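PDB 3IV7: alcohol dehydrogenase IV from Corynebacterium glutamicum, which probably reduces maleylacetate as a nicotinamide-dependent, metal-binding oxidoreductase of the iron-containing alcohol dehydrogenase family. Local coordinates for residues A[342-345]-A[346-350]. Sequence-based numbering, arbitrary orientation.
Sequences LSRL and LEAAL
Arg344 and Glu347, one turn apart on the same helix, approach each other as a long ion pair on its partly exposed side. The arginine leaves with CG anti to the backbone nitrogen (chi1 -177°), then bends at chi2, which carries the guanidinium along the helix toward the following turn. Glu347 folds back the other way: with chi1 at -70° and the rest of the chain extended, its CG lies close to Ser343 O. The carboxylate ends up beside the arginine's aliphatic part, Glu347 OE1 3.8 Å from Arg344 CD. The two side chains cross nearly at right angles, yet their flat ends are almost parallel, 12° apart. Because OE1 lies well out of the guanidinium plane, its 4.0 Å salt bridge to Arg344 NH1 is a matter of charge, with no N-H aimed at it. NH2 of the same arginine pairs with Glu353. On the buried side, Leu345 and Leu346 leave the helix in different directions, while Leu345 CD2 touches Leu346 CD2 at 4.1 Å; both reach Ile244, Leu345 also meets Phe270, and Leu346 meets Ala321. Main-chain i+4 to i bonds, from Leu346 N to Leu342 O (3.0 Å) on to Leu350, keep the backbone helical. The pattern is that of an amphipathic alpha-helix with an i to i+3 ion pair, here helix 339-351, packed within the helical C-terminal domain of the iron-containing alcohol dehydrogenase fold, against helices 240-250, 256-271 and 318-326.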
ATOM      1  N   LEU A 342     -30.015 -15.622  -2.489  1.00 24.26           N
ATOM      2  CA  LEU A 342     -28.966 -15.818  -3.472  1.00 24.78           C
ATOM      3  C   LEU A 342     -29.598 -16.261  -4.800  1.00 25.30           C
ATOM      4  O   LEU A 342     -29.160 -15.845  -5.858  1.00 26.85           O
ATOM      5  CB  LEU A 342     -27.928 -16.833  -2.998  1.00 22.65           C
ATOM      6  CG  LEU A 342     -26.660 -16.995  -3.829  1.00 28.26           C
ATOM      7  CD1 LEU A 342     -25.893 -15.646  -4.051  1.00 30.57           C
ATOM      8  CD2 LEU A 342     -25.725 -18.032  -3.160  1.00 27.00           C
ATOM      9  N   SER A 343     -30.624 -17.104  -4.733  1.00 26.22           N
ATOM     10  CA  SER A 343     -31.370 -17.474  -5.946  1.00 28.11           C
ATOM     11  C   SER A 343     -31.987 -16.228  -6.586  1.00 26.60           C
ATOM     12  O   SER A 343     -31.940 -16.074  -7.784  1.00 24.23           O
ATOM     13  CB  SER A 343     -32.461 -18.505  -5.643  1.00 27.51           C
ATOM     14  OG  SER A 343     -31.886 -19.744  -5.295  1.00 33.07           O
ATOM     15  N   ARG A 344     -32.538 -15.329  -5.770  1.00 26.89           N
ATOM     16  CA  ARG A 344     -33.158 -14.087  -6.298  1.00 26.54           C
ATOM     17  C   ARG A 344     -32.102 -13.181  -6.922  1.00 26.95           C
ATOM     18  O   ARG A 344     -32.343 -12.544  -7.944  1.00 27.39           O
ATOM     19  CB  ARG A 344     -33.910 -13.327  -5.199  1.00 26.59           C
ATOM     20  CG  ARG A 344     -34.646 -12.041  -5.687  1.00 24.49           C
ATOM     21  CD  ARG A 344     -35.871 -12.389  -6.471  1.00 27.72           C
ATOM     22  NE  ARG A 344     -36.490 -11.229  -7.109  1.00 28.07           N
ATOM     23  CZ  ARG A 344     -36.114 -10.720  -8.276  1.00 32.97           C
ATOM     24  NH1 ARG A 344     -35.062 -11.221  -8.927  1.00 29.76           N
ATOM     25  NH2 ARG A 344     -36.763  -9.678  -8.776  1.00 36.96           N
ATOM     26  N   LEU A 345     -30.945 -13.118  -6.296  1.00 28.48           N
ATOM     27  CA  LEU A 345     -29.849 -12.331  -6.816  1.00 28.39           C
ATOM     28  C   LEU A 345     -29.459 -12.837  -8.206  1.00 26.60           C
ATOM     29  O   LEU A 345     -29.340 -12.047  -9.146  1.00 25.98           O
ATOM     30  CB  LEU A 345     -28.654 -12.386  -5.872  1.00 26.65           C
ATOM     31  CG  LEU A 345     -27.442 -11.564  -6.265  1.00 25.49           C
ATOM     32  CD1 LEU A 345     -26.571 -11.237  -5.006  1.00 27.88           C
ATOM     33  CD2 LEU A 345     -26.613 -12.262  -7.348  1.00 24.38           C
ATOM     34  N   LEU A 346     -29.263 -14.146  -8.330  1.00 24.02           N
ATOM     35  CA  LEU A 346     -28.884 -14.732  -9.612  1.00 26.87           C
ATOM     36  C   LEU A 346     -30.008 -14.607 -10.691  1.00 28.88           C
ATOM     37  O   LEU A 346     -29.711 -14.521 -11.871  1.00 27.27           O
ATOM     38  CB  LEU A 346     -28.455 -16.184  -9.441  1.00 26.76           C
ATOM     39  CG  LEU A 346     -27.088 -16.389  -8.785  1.00 25.50           C
ATOM     40  CD1 LEU A 346     -26.773 -17.897  -8.663  1.00 20.89           C
ATOM     41  CD2 LEU A 346     -26.020 -15.682  -9.559  1.00 18.65           C
ATOM     42  N   GLU A 347     -31.278 -14.612 -10.269  1.00 28.08           N
ATOM     43  CA  GLU A 347     -32.402 -14.371 -11.203  1.00 29.68           C
ATOM     44  C   GLU A 347     -32.319 -12.978 -11.776  1.00 27.54           C
ATOM     45  O   GLU A 347     -32.556 -12.776 -12.957  1.00 29.22           O
ATOM     46  CB  GLU A 347     -33.752 -14.514 -10.505  1.00 30.78           C
ATOM     47  CG  GLU A 347     -34.113 -15.882 -10.131  1.00 33.48           C
ATOM     48  CD  GLU A 347     -35.290 -15.917  -9.174  1.00 40.95           C
ATOM     49  OE1 GLU A 347     -36.163 -15.011  -9.258  1.00 39.84           O
ATOM     50  OE2 GLU A 347     -35.332 -16.839  -8.338  1.00 33.85           O
ATOM     51  N   ALA A 348     -31.993 -12.011 -10.931  1.00 25.60           N
ATOM     52  CA  ALA A 348     -31.853 -10.615 -11.373  1.00 24.10           C
ATOM     53  C   ALA A 348     -30.709 -10.459 -12.365  1.00 25.11           C
ATOM     54  O   ALA A 348     -30.857  -9.773 -13.384  1.00 24.30           O
ATOM     55  CB  ALA A 348     -31.651  -9.683 -10.173  1.00 24.19           C
ATOM     56  N   ALA A 349     -29.566 -11.080 -12.060  1.00 21.12           N
ATOM     57  CA  ALA A 349     -28.399 -11.018 -12.932  1.00 20.94           C
ATOM     58  C   ALA A 349     -28.652 -11.760 -14.242  1.00 23.41           C
ATOM     59  O   ALA A 349     -28.148 -11.365 -15.274  1.00 24.45           O
ATOM     60  CB  ALA A 349     -27.169 -11.576 -12.239  1.00 20.33           C
ATOM     61  N   LEU A 350     -29.418 -12.846 -14.178  1.00 23.25           N
ATOM     62  CA  LEU A 350     -29.753 -13.621 -15.345  1.00 25.21           C
ATOM     63  C   LEU A 350     -30.430 -12.783 -16.395  1.00 24.77           C
ATOM     64  O   LEU A 350     -30.057 -12.841 -17.564  1.00 24.11           O
ATOM     65  CB  LEU A 350     -30.678 -14.773 -14.974  1.00 25.84           C
ATOM     66  CG  LEU A 350     -31.231 -15.614 -16.141  1.00 26.07           C
ATOM     67  CD1 LEU A 350     -30.109 -16.381 -16.873  1.00 20.88           C
ATOM     68  CD2 LEU A 350     -32.314 -16.549 -15.628  1.00 20.50           C
TER